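Local coordinates for protein PtLCIB4 H88A mutant (PDB 5B5Z) that binds zinc and, as a homolog of the limiting CO2-inducible protein LCIB, probably belongs to a group of beta-carbonic anhydrases, which interconvert carbon dioxide and bicarbonate, at residues 83-88 with 186-191; 90-95 with 225-230; 116-121 with 244-249. All coordinates share one frame; numbering follows the deposited sequence.

Contact 1 of 3, residues 83-88 with 186-191; sequences GLAGFP and GYVRDM
Phe87 meets the helix carrying Val188 and Met191 through carbon and sulfur alone, with no hydrogen bond between 83-88 and 186-191. The thioether of Met191 runs past the ring in the opposite sense to the Phe87 side chain. Its SD lies 3.8 Å from Phe87 CD1 and 4.4 Å from the ring centroid, 43° off the ring normal, an oblique Met-aromatic contact. The last torsion (chi3 -90°) bends the methyl so that it continues along the ring toward CG, with CE 3.9 Å from Phe87 CD1. One turn earlier, Val188 sends a single branch into the loop: CG2, beside its own backbone N, is 4.1 Å from Phe87 CD2. The same methyl lies 3.8 Å from Leu84 O and also touches Ala85 CB.

The loop holds this shape by a type II beta turn, closed by Gly86 N to Gly83 O at 3.0 Å. Further out, Gly86 O takes a hydrogen bond from Ser57 OG and Leu84 N gives one to Gln184 OE1. Ala216 of helix 205-228 packs on Phe87, while Ala145 of helix 140-154 packs on Val188. Pro180 of the second subunit touches Met191. Loop and helix 183-192 thus pack through apolar side chains. The type II turn, with the Ala85 side chain about 5 Å from the bound zinc, lies beside the metal site of this beta-carbonic anhydrase relative.

Contact 2 of 3, residues 90-95 with 225-230; sequences GGLTGF and LDEGSN
Phe95 is driven into the end of helix 205-228, and here the packing is tight. Its ring edge faces the backbone of Gly228, with the carbonyl O lying near the ring plane 3.2 Å from Phe95 CE2. Gly228 has no side chain to stand in the way, and its CA comes within 4.0 Å of Phe95 CD2. From the same helix, Leu225 CD2 approaches the ring obliquely, 3.3 Å from Phe95 CE1, the two side chains crossing at about a right angle. With CG anti to the backbone N (chi1 -177°), the Phe95 ring extends toward Gly228 and Leu225. Leu225 sets off away from 90-95, yet its CD2 methyl ends against the ring.

In the fold this is helix-to-helix packing: the N-terminal part of helix 91-99 abuts the C-terminal part of helix 205-228, and the central sheet lies beneath, with Ile238 against Phe95 and Val240 against Leu225. Backbone bonds from Gly94 N to Gly90 O and from Phe95 N to Gly91 O hold the turn that carries Phe95.

Toward solvent the contact thins out to one methyl against one aliphatic stem. Leu92 CD2 sits 3.5 Å from Glu227 CB and 4.1 Å from Glu227 CG, while the glutamate chain bends at chi2 (-79°) on an exposed surface. The second subunit borders this side, where its Leu181 packs on Glu227 and its Asp182 accepts a hydrogen bond from Thr93 N. At the exposed end of 225-230, Ser229 OG donates to Asp226 O over 3.1 Å, approaching from 44° above the carbonyl plane.

Contact 3 of 3, residues 116-121 with 244-249; sequences VGVSWE and IQINTP
Parallel beta-strand pairing beside the zinc site joins Val116 and Gly117 to Ile246 and Asn247. Three backbone hydrogen bonds form the ladder: Val116 N to Gln245 O at 2.9 Å, Asn247 N to Val116 O at 2.8 Å and Val118 N to Asn247 O at 3.0 Å. The first is the most bent at the hydrogen (140°).

On one face Val116 and Ile246 lie side by side, their CG1 atoms 4.2 Å apart. Val118 carries the row onward past the strand end: its CG1, set between backbone N and carbonyl carbon (chi1 60°), touches Ile246 CG2 at 3.8 Å and Thr248 CG2 at 3.7 Å. Val21 of helix 16-24 covers Val118 and Ile246. The ladder then stops, for Pro249 has no N-H to give; its CD sits 3.3 Å from Val118 O, a buried carbonyl oxygen with no polar partner in the model.

Asn247 projects from the other face. Its OD1 is hydrogen-bonded to His115 ND1, and its ND2 to Asp254 OD2. Asn247 is thus a second-shell residue that, together with the zinc, would hold the imidazole in its orientation, set at the strand ends next to the Cys59, His115 and Cys139 metal site.

Overall arrangement
From the N terminus, the chain passes through 83-88 and 90-95, which adjoin, then 116-121 at the end of strand 107-117. Their partners follow in the same order. Contact 1 closes the loop with helix 183-192, contact 2 with the end of helix 205-228, and contact 3 with the end of strand 238-247. Each pair of closures therefore crosses, and none nests inside another. Contacts 1 and 2 fasten the loop and helix after strand 79-80 to two later helices, and both border the second subunit. Contact 3 joins neighbouring strands within the central sheet, its centre about 31 Å from that of contact 2, across the middle of the chain. Contacts 1 and 3 both lie near the zinc.

Contact 1 of 3, residues 83-88 with 186-191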
ATOM      1  N   GLY A  83      -4.318   3.673  -0.220  1.00 13.91           N
ATOM      2  CA  GLY A  83      -4.880   3.249  -1.492  1.00 12.46           C
ATOM      3  C   GLY A  83      -4.941   4.506  -2.324  1.00 14.17           C
ATOM      4  O   GLY A  83      -4.262   5.457  -2.000  1.00 12.05           O
ATOM      5  N   LEU A  84      -5.785   4.540  -3.349  1.00 12.41           N
ATOM      6  CA  LEU A  84      -5.851   5.714  -4.218  1.00 13.20           C
ATOM      7  C   LEU A  84      -6.135   7.000  -3.435  1.00 11.67           C
ATOM      8  O   LEU A  84      -7.011   7.041  -2.581  1.00 11.93           O
ATOM      9  CB  LEU A  84      -6.916   5.496  -5.296  1.00 12.55           C
ATOM     10  CG  LEU A  84      -6.585   4.374  -6.286  1.00 13.96           C
ATOM     11  CD1 LEU A  84      -7.737   4.202  -7.242  1.00 15.72           C
ATOM     12  CD2 LEU A  84      -5.283   4.680  -7.026  1.00 15.91           C
ATOM     13  N   ALA A  85      -5.364   8.041  -3.739  1.00 12.98           N
ATOM     14  CA  ALA A  85      -5.463   9.371  -3.120  1.00 11.10           C
ATOM     15  C   ALA A  85      -5.100   9.407  -1.634  1.00 12.03           C
ATOM     16  O   ALA A  85      -5.159  10.464  -1.017  1.00 11.90           O
ATOM     17  CB  ALA A  85      -6.847   9.947  -3.331  1.00 13.04           C
ATOM     18  N   GLY A  86      -4.713   8.263  -1.066  1.00 11.91           N
ATOM     19  CA  GLY A  86      -4.309   8.191   0.332  1.00 11.92           C
ATOM     20  C   GLY A  86      -5.410   7.899   1.347  1.00 12.98           C
ATOM     21  O   GLY A  86      -5.157   7.895   2.550  1.00 14.06           O
ATOM     22  N   PHE A  87      -6.633   7.654   0.881  1.00 13.83           N
ATOM     23  CA  PHE A  87      -7.707   7.242   1.792  1.00 13.44           C
ATOM     24  C   PHE A  87      -7.410   5.907   2.456  1.00 15.12           C
ATOM     25  O   PHE A  87      -6.809   5.046   1.838  1.00 14.84           O
ATOM     26  CB  PHE A  87      -9.034   7.168   1.046  1.00 15.06           C
ATOM     27  CG  PHE A  87      -9.592   8.517   0.704  1.00 14.79           C
ATOM     28  CD1 PHE A  87     -10.369   9.210   1.620  1.00 15.73           C
ATOM     29  CD2 PHE A  87      -9.314   9.100  -0.515  1.00 13.82           C
ATOM     30  CE1 PHE A  87     -10.874  10.467   1.304  1.00 14.62           C
ATOM     31  CE2 PHE A  87      -9.814  10.353  -0.835  1.00 17.33           C
ATOM     32  CZ  PHE A  87     -10.598  11.034   0.079  1.00 14.92           C
ATOM     33  N   PRO A  88      -7.835   5.740   3.725  1.00 13.78           N
ATOM     34  CA  PRO A  88      -7.567   4.524   4.507  1.00 14.82           C
ATOM     35  C   PRO A  88      -8.459   3.351   4.101  1.00 15.60           C
ATOM     36  O   PRO A  88      -9.286   2.885   4.873  1.00 16.35           O
ATOM     37  CB  PRO A  88      -7.845   4.973   5.952  1.00 14.26           C
ATOM     38  CG  PRO A  88      -8.884   6.060   5.808  1.00 15.67           C
ATOM     39  CD  PRO A  88      -8.465   6.795   4.543  1.00 16.14           C
ATOM     40  N   GLY A 186     -14.105   4.868  -7.353  1.00 19.41           N
ATOM     41  CA  GLY A 186     -15.495   5.219  -7.124  1.00 20.00           C
ATOM     42  C   GLY A 186     -15.665   5.785  -5.725  1.00 17.49           C
ATOM     43  O   GLY A 186     -16.400   6.752  -5.523  1.00 19.63           O
ATOM     44  N   TYR A 187     -14.969   5.187  -4.762  1.00 20.49           N
ATOM     45  CA  TYR A 187     -14.998   5.692  -3.394  1.00 20.25           C
ATOM     46  C   TYR A 187     -14.363   7.085  -3.311  1.00 18.75           C
ATOM     47  O   TYR A 187     -14.829   7.940  -2.558  1.00 20.04           O
ATOM     48  CB  TYR A 187     -14.280   4.724  -2.443  1.00 21.23           C
ATOM     49  CG  TYR A 187     -15.025   3.432  -2.146  1.00 27.22           C
ATOM     50  CD1 TYR A 187     -16.396   3.431  -1.900  1.00 34.01           C
ATOM     51  CD2 TYR A 187     -14.353   2.211  -2.116  1.00 30.15           C
ATOM     52  CE1 TYR A 187     -17.074   2.248  -1.626  1.00 36.34           C
ATOM     53  CE2 TYR A 187     -15.022   1.024  -1.851  1.00 30.72           C
ATOM     54  CZ  TYR A 187     -16.378   1.050  -1.605  1.00 33.86           C
ATOM     55  OH  TYR A 187     -17.042  -0.125  -1.342  1.00 40.98           O
ATOM     56  N   VAL A 188     -13.290   7.318  -4.063  1.00 17.51           N
ATOM     57  CA  VAL A 188     -12.656   8.639  -4.048  1.00 16.57           C
ATOM     58  C   VAL A 188     -13.627   9.696  -4.579  1.00 17.28           C
ATOM     59  O   VAL A 188     -13.760  10.783  -4.000  1.00 18.72           O
ATOM     60  CB  VAL A 188     -11.347   8.659  -4.875  1.00 16.84           C
ATOM     61  CG1 VAL A 188     -10.780  10.078  -4.981  1.00 15.48           C
ATOM     62  CG2 VAL A 188     -10.332   7.679  -4.278  1.00 16.53           C
ATOM     63  N   ARG A 189     -14.322   9.373  -5.667  1.00 18.97           N
ATOM     64  CA  ARG A 189     -15.329  10.285  -6.206  1.00 19.83           C
ATOM     65  C   ARG A 189     -16.415  10.528  -5.160  1.00 19.35           C
ATOM     66  O   ARG A 189     -16.852  11.668  -4.975  1.00 20.86           O
ATOM     67  CB  ARG A 189     -15.960   9.745  -7.499  1.00 16.97           C
ATOM     68  CG  ARG A 189     -15.095   9.896  -8.735  1.00 19.56           C
ATOM     69  CD  ARG A 189     -15.887   9.552 -10.019  1.00 22.62           C
ATOM     70  NE  ARG A 189     -16.422   8.192  -9.988  1.00 21.70           N
ATOM     71  CZ  ARG A 189     -15.794   7.120 -10.469  1.00 19.31           C
ATOM     72  NH1 ARG A 189     -14.594   7.237 -11.013  1.00 20.59           N
ATOM     73  NH2 ARG A 189     -16.361   5.923 -10.390  1.00 21.75           N
ATOM     74  N   ASP A 190     -16.830   9.466  -4.479  1.00 17.88           N
ATOM     75  CA  ASP A 190     -17.873   9.577  -3.446  1.00 20.09           C
ATOM     76  C   ASP A 190     -17.465  10.528  -2.333  1.00 23.14           C
ATOM     77  O   ASP A 190     -18.232  11.407  -1.944  1.00 24.62           O
ATOM     78  CB  ASP A 190     -18.196   8.222  -2.827  1.00 20.73           C
ATOM     79  CG  ASP A 190     -18.973   7.309  -3.760  1.00 28.82           C
ATOM     80  OD1 ASP A 190     -19.583   7.809  -4.734  1.00 29.80           O
ATOM     81  OD2 ASP A 190     -18.982   6.086  -3.497  1.00 29.47           O
ATOM     82  N   MET A 191     -16.255  10.355  -1.814  1.00 20.40           N
ATOM     83  CA  MET A 191     -15.843  11.177  -0.690  1.00 18.43           C
ATOM     84  C   MET A 191     -15.496  12.623  -1.080  1.00 21.25           C
ATOM     85  O   MET A 191     -15.503  13.519  -0.228  1.00 23.30           O
ATOM     86  CB  MET A 191     -14.691  10.488   0.044  1.00 20.56           C
ATOM     87  CG  MET A 191     -15.232   9.323   0.872  1.00 23.42           C
ATOM     88  SD  MET A 191     -14.038   8.430   1.867  1.00 29.17           S
ATOM     89  CE  MET A 191     -13.499   7.151   0.724  1.00 28.09           C
TER

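Contact 2 of 3, residues 90-95 with 225-230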
ATOM      1  N   GLY A  90      -7.887   0.296   3.867  1.00 15.76           N
ATOM      2  CA  GLY A  90      -7.762  -0.897   4.694  1.00 14.87           C
ATOM      3  C   GLY A  90      -8.921  -0.997   5.673  1.00 16.02           C
ATOM      4  O   GLY A  90      -9.306  -2.091   6.086  1.00 16.42           O
ATOM      5  N   GLY A  91      -9.475   0.153   6.047  1.00 15.38           N
ATOM      6  CA  GLY A  91     -10.688   0.193   6.857  1.00 15.78           C
ATOM      7  C   GLY A  91     -10.557  -0.419   8.237  1.00 15.71           C
ATOM      8  O   GLY A  91      -9.465  -0.505   8.787  1.00 16.09           O
ATOM      9  N   LEU A  92     -11.687  -0.838   8.797  1.00 16.62           N
ATOM     10  CA  LEU A  92     -11.712  -1.395  10.146  1.00 17.28           C
ATOM     11  C   LEU A  92     -10.847  -2.646  10.276  1.00 15.74           C
ATOM     12  O   LEU A  92     -10.123  -2.799  11.249  1.00 16.62           O
ATOM     13  CB  LEU A  92     -13.153  -1.723  10.558  1.00 17.09           C
ATOM     14  CG  LEU A  92     -14.122  -0.548  10.619  1.00 24.85           C
ATOM     15  CD1 LEU A  92     -15.463  -1.006  11.197  1.00 22.97           C
ATOM     16  CD2 LEU A  92     -13.537   0.584  11.437  1.00 26.09           C
ATOM     17  N   THR A  93     -10.946  -3.556   9.312  1.00 17.21           N
ATOM     18  CA  THR A  93     -10.157  -4.781   9.366  1.00 15.35           C
ATOM     19  C   THR A  93      -8.662  -4.477   9.263  1.00 15.95           C
ATOM     20  O   THR A  93      -7.862  -5.064   9.963  1.00 17.32           O
ATOM     21  CB  THR A  93     -10.566  -5.774   8.266  1.00 18.04           C
ATOM     22  OG1 THR A  93     -11.928  -6.174   8.496  1.00 18.81           O
ATOM     23  CG2 THR A  93      -9.648  -7.017   8.277  1.00 18.07           C
ATOM     24  N   GLY A  94      -8.297  -3.547   8.390  1.00 15.40           N
ATOM     25  CA  GLY A  94      -6.920  -3.116   8.289  1.00 15.06           C
ATOM     26  C   GLY A  94      -6.429  -2.499   9.587  1.00 14.29           C
ATOM     27  O   GLY A  94      -5.306  -2.767  10.029  1.00 15.51           O
ATOM     28  N   PHE A  95      -7.260  -1.672  10.214  1.00 15.34           N
ATOM     29  CA  PHE A  95      -6.871  -1.079  11.484  1.00 15.96           C
ATOM     30  C   PHE A  95      -6.716  -2.144  12.565  1.00 16.09           C
ATOM     31  O   PHE A  95      -5.769  -2.114  13.355  1.00 18.14           O
ATOM     32  CB  PHE A  95      -7.897  -0.042  11.938  1.00 16.46           C
ATOM     33  CG  PHE A  95      -7.511   0.661  13.204  1.00 19.78           C
ATOM     34  CD1 PHE A  95      -6.567   1.672  13.181  1.00 22.05           C
ATOM     35  CD2 PHE A  95      -8.059   0.286  14.421  1.00 24.54           C
ATOM     36  CE1 PHE A  95      -6.189   2.304  14.346  1.00 25.64           C
ATOM     37  CE2 PHE A  95      -7.682   0.925  15.588  1.00 25.99           C
ATOM     38  CZ  PHE A  95      -6.749   1.930  15.547  1.00 26.31           C
ATOM     39  N   LEU A 225     -10.833   5.269  13.741  1.00 17.33           N
ATOM     40  CA  LEU A 225     -10.219   5.232  15.065  1.00 19.63           C
ATOM     41  C   LEU A 225     -11.303   5.157  16.142  1.00 22.54           C
ATOM     42  O   LEU A 225     -11.126   4.475  17.142  1.00 24.74           O
ATOM     43  CB  LEU A 225      -9.322   6.447  15.298  1.00 21.34           C
ATOM     44  CG  LEU A 225      -8.139   6.629  14.344  1.00 26.54           C
ATOM     45  CD1 LEU A 225      -7.290   7.831  14.739  1.00 27.48           C
ATOM     46  CD2 LEU A 225      -7.305   5.381  14.312  1.00 27.37           C
ATOM     47  N   ASP A 226     -12.422   5.851  15.930  1.00 21.59           N
ATOM     48  CA  ASP A 226     -13.538   5.794  16.876  1.00 23.52           C
ATOM     49  C   ASP A 226     -14.132   4.384  16.929  1.00 26.01           C
ATOM     50  O   ASP A 226     -14.447   3.869  18.008  1.00 29.34           O
ATOM     51  CB  ASP A 226     -14.622   6.826  16.510  1.00 21.71           C
ATOM     52  CG  ASP A 226     -14.178   8.274  16.750  1.00 28.98           C
ATOM     53  OD1 ASP A 226     -13.127   8.495  17.396  1.00 31.07           O
ATOM     54  OD2 ASP A 226     -14.881   9.202  16.286  1.00 30.74           O
ATOM     55  N   GLU A 227     -14.262   3.741  15.771  1.00 22.86           N
ATOM     56  CA  GLU A 227     -14.813   2.383  15.704  1.00 24.50           C
ATOM     57  C   GLU A 227     -13.893   1.309  16.264  1.00 32.84           C
ATOM     58  O   GLU A 227     -14.349   0.407  16.964  1.00 33.72           O
ATOM     59  CB  GLU A 227     -15.148   2.003  14.262  1.00 24.42           C
ATOM     60  CG  GLU A 227     -16.216   2.838  13.626  1.00 26.10           C
ATOM     61  CD  GLU A 227     -17.608   2.436  14.059  1.00 28.11           C
ATOM     62  OE1 GLU A 227     -17.790   1.279  14.510  1.00 26.04           O
ATOM     63  OE2 GLU A 227     -18.510   3.281  13.931  1.00 30.44           O
ATOM     64  N   GLY A 228     -12.608   1.393  15.928  1.00 28.27           N
ATOM     65  CA  GLY A 228     -11.670   0.321  16.215  1.00 32.94           C
ATOM     66  C   GLY A 228     -10.842   0.559  17.459  1.00 37.26           C
ATOM     67  O   GLY A 228      -9.851  -0.135  17.697  1.00 35.64           O
ATOM     68  N   SER A 229     -11.257   1.555  18.239  1.00 39.76           N
ATOM     69  CA  SER A 229     -10.661   1.880  19.536  1.00 43.84           C
ATOM     70  C   SER A 229     -10.404   0.645  20.390  1.00 43.78           C
ATOM     71  O   SER A 229      -9.353   0.515  21.022  1.00 45.54           O
ATOM     72  CB  SER A 229     -11.584   2.838  20.299  1.00 42.25           C
ATOM     73  OG  SER A 229     -12.920   2.358  20.289  1.00 43.73           O
ATOM     74  N   ASN A 230     -11.390  -0.247  20.398  1.00 43.37           N
ATOM     75  CA  ASN A 230     -11.334  -1.500  21.148  1.00 45.32           C
ATOM     76  C   ASN A 230     -10.040  -2.301  20.964  1.00 43.56           C
ATOM     77  O   ASN A 230      -9.572  -2.957  21.895  1.00 43.78           O
ATOM     78  CB  ASN A 230     -12.533  -2.373  20.752  1.00 45.45           C
ATOM     79  CG  ASN A 230     -12.848  -2.286  19.271  1.00 46.46           C
ATOM     80  OD1 ASN A 230     -13.323  -1.261  18.787  1.00 45.21           O
ATOM     81  ND2 ASN A 230     -12.575  -3.369  18.540  1.00 47.15           N
TER

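Contact 3 of 3, residues 116-121 with 244-249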
ATOM      1  N   VAL A 116       0.237  16.158  -3.369  1.00 12.23           N
ATOM      2  CA  VAL A 116       0.128  17.007  -4.550  1.00 13.95           C
ATOM      3  C   VAL A 116       1.523  17.272  -5.095  1.00 14.26           C
ATOM      4  O   VAL A 116       2.461  17.461  -4.322  1.00 15.46           O
ATOM      5  CB  VAL A 116      -0.594  18.332  -4.221  1.00 13.94           C
ATOM      6  CG1 VAL A 116       0.148  19.114  -3.139  1.00 15.44           C
ATOM      7  CG2 VAL A 116      -0.775  19.156  -5.483  1.00 16.44           C
ATOM      8  N   GLY A 117       1.654  17.253  -6.416  1.00 15.17           N
ATOM      9  CA  GLY A 117       2.908  17.588  -7.065  1.00 14.30           C
ATOM     10  C   GLY A 117       3.039  19.082  -7.287  1.00 13.91           C
ATOM     11  O   GLY A 117       2.047  19.780  -7.480  1.00 17.37           O
ATOM     12  N   VAL A 118       4.266  19.573  -7.213  1.00 16.19           N
ATOM     13  CA  VAL A 118       4.525  20.954  -7.605  1.00 15.44           C
ATOM     14  C   VAL A 118       5.760  20.912  -8.506  1.00 24.36           C
ATOM     15  O   VAL A 118       6.735  20.238  -8.192  1.00 21.72           O
ATOM     16  CB  VAL A 118       4.716  21.882  -6.386  1.00 16.57           C
ATOM     17  CG1 VAL A 118       5.895  21.442  -5.515  1.00 22.31           C
ATOM     18  CG2 VAL A 118       4.875  23.340  -6.862  1.00 21.37           C
ATOM     19  N   SER A 119       5.689  21.591  -9.645  1.00 23.88           N
ATOM     20  CA  SER A 119       6.706  21.422 -10.678  1.00 23.43           C
ATOM     21  C   SER A 119       7.874  22.379 -10.490  1.00 27.59           C
ATOM     22  O   SER A 119       7.861  23.232  -9.604  1.00 25.05           O
ATOM     23  CB  SER A 119       6.105  21.621 -12.069  1.00 25.02           C
ATOM     24  OG  SER A 119       5.769  22.982 -12.288  1.00 27.01           O
ATOM     25  N   TRP A 120       8.882  22.233 -11.342  1.00 30.91           N
ATOM     26  CA  TRP A 120      10.023  23.132 -11.321  1.00 30.53           C
ATOM     27  C   TRP A 120       9.582  24.564 -11.634  1.00 32.31           C
ATOM     28  O   TRP A 120      10.246  25.515 -11.229  1.00 35.84           O
ATOM     29  CB  TRP A 120      11.099  22.667 -12.312  1.00 34.80           C
ATOM     30  CG  TRP A 120      10.674  22.758 -13.747  1.00 40.90           C
ATOM     31  CD1 TRP A 120       9.783  21.948 -14.395  1.00 41.13           C
ATOM     32  CD2 TRP A 120      11.119  23.719 -14.716  1.00 43.50           C
ATOM     33  NE1 TRP A 120       9.649  22.344 -15.704  1.00 44.71           N
ATOM     34  CE2 TRP A 120      10.459  23.427 -15.928  1.00 44.89           C
ATOM     35  CE3 TRP A 120      12.014  24.792 -14.679  1.00 46.27           C
ATOM     36  CZ2 TRP A 120      10.667  24.173 -17.092  1.00 50.08           C
ATOM     37  CZ3 TRP A 120      12.216  25.534 -15.836  1.00 47.53           C
ATOM     38  CH2 TRP A 120      11.545  25.220 -17.023  1.00 48.15           C
ATOM     39  N   GLU A 121       8.452  24.713 -12.326  1.00 31.20           N
ATOM     40  CA  GLU A 121       7.901  26.039 -12.645  1.00 31.61           C
ATOM     41  C   GLU A 121       6.906  26.558 -11.607  1.00 34.45           C
ATOM     42  O   GLU A 121       6.277  27.601 -11.823  1.00 29.65           O
ATOM     43  CB  GLU A 121       7.188  26.026 -13.999  1.00 36.18           C
ATOM     44  CG  GLU A 121       8.049  25.764 -15.216  1.00 42.59           C
ATOM     45  CD  GLU A 121       7.229  25.187 -16.366  1.00 49.79           C
ATOM     46  OE1 GLU A 121       6.083  25.644 -16.567  1.00 48.96           O
ATOM     47  OE2 GLU A 121       7.712  24.270 -17.064  1.00 54.60           O
ATOM     48  N   ILE A 244      -0.766  17.167   4.430  1.00 13.60           N
ATOM     49  CA  ILE A 244      -0.626  17.218   2.981  1.00 12.11           C
ATOM     50  C   ILE A 244       0.825  17.029   2.583  1.00 12.04           C
ATOM     51  O   ILE A 244       1.696  17.801   2.970  1.00 12.80           O
ATOM     52  CB  ILE A 244      -1.136  18.571   2.405  1.00 12.18           C
ATOM     53  CG1 ILE A 244      -2.597  18.780   2.824  1.00 14.31           C
ATOM     54  CG2 ILE A 244      -0.940  18.589   0.883  1.00 14.60           C
ATOM     55  CD1 ILE A 244      -3.107  20.159   2.556  1.00 21.49           C
ATOM     56  N   GLN A 245       1.070  15.965   1.823  1.00 12.81           N
ATOM     57  CA  GLN A 245       2.372  15.630   1.313  1.00 13.52           C
ATOM     58  C   GLN A 245       2.622  16.411   0.019  1.00 14.14           C
ATOM     59  O   GLN A 245       1.800  16.378  -0.901  1.00 16.64           O
ATOM     60  CB  GLN A 245       2.417  14.108   1.108  1.00 15.80           C
ATOM     61  CG  GLN A 245       3.645  13.538   0.511  1.00 19.65           C
ATOM     62  CD  GLN A 245       3.580  12.020   0.511  1.00 21.92           C
ATOM     63  OE1 GLN A 245       2.484  11.417   0.566  1.00 18.84           O
ATOM     64  NE2 GLN A 245       4.741  11.392   0.452  1.00 20.40           N
ATOM     65  N   ILE A 246       3.740  17.124  -0.052  1.00 14.33           N
ATOM     66  CA  ILE A 246       4.043  17.911  -1.243  1.00 14.25           C
ATOM     67  C   ILE A 246       5.237  17.310  -1.978  1.00 15.34           C
ATOM     68  O   ILE A 246       6.348  17.277  -1.462  1.00 17.72           O
ATOM     69  CB  ILE A 246       4.305  19.387  -0.885  1.00 16.16           C
ATOM     70  CG1 ILE A 246       3.051  19.978  -0.235  1.00 15.06           C
ATOM     71  CG2 ILE A 246       4.706  20.180  -2.127  1.00 18.48           C
ATOM     72  CD1 ILE A 246       3.223  21.436   0.222  1.00 16.92           C
ATOM     73  N   ASN A 247       4.977  16.787  -3.169  1.00 18.63           N
ATOM     74  CA  ASN A 247       6.000  16.099  -3.942  1.00 17.30           C
ATOM     75  C   ASN A 247       6.670  17.056  -4.920  1.00 17.74           C
ATOM     76  O   ASN A 247       6.026  17.602  -5.816  1.00 20.94           O
ATOM     77  CB  ASN A 247       5.387  14.910  -4.676  1.00 17.67           C
ATOM     78  CG  ASN A 247       4.691  13.957  -3.731  1.00 18.28           C
ATOM     79  OD1 ASN A 247       3.505  13.679  -3.871  1.00 23.57           O
ATOM     80  ND2 ASN A 247       5.412  13.501  -2.738  1.00 18.82           N
ATOM     81  N   THR A 248       7.974  17.232  -4.748  1.00 19.61           N
ATOM     82  CA  THR A 248       8.731  18.232  -5.492  1.00 21.40           C
ATOM     83  C   THR A 248       9.688  17.566  -6.484  1.00 23.08           C
ATOM     84  O   THR A 248       9.888  16.356  -6.420  1.00 22.39           O
ATOM     85  CB  THR A 248       9.526  19.103  -4.521  1.00 21.98           C
ATOM     86  OG1 THR A 248      10.413  18.258  -3.786  1.00 19.88           O
ATOM     87  CG2 THR A 248       8.579  19.835  -3.551  1.00 22.49           C
ATOM     88  N   PRO A 249      10.283  18.346  -7.409  1.00 23.26           N
ATOM     89  CA  PRO A 249      11.280  17.758  -8.314  1.00 28.10           C
ATOM     90  C   PRO A 249      12.423  17.038  -7.580  1.00 28.82           C
ATOM     91  O   PRO A 249      12.667  17.284  -6.397  1.00 27.20           O
ATOM     92  CB  PRO A 249      11.797  18.973  -9.090  1.00 30.52           C
ATOM     93  CG  PRO A 249      10.626  19.904  -9.121  1.00 28.05           C
ATOM     94  CD  PRO A 249       9.990  19.751  -7.757  1.00 26.50           C
TER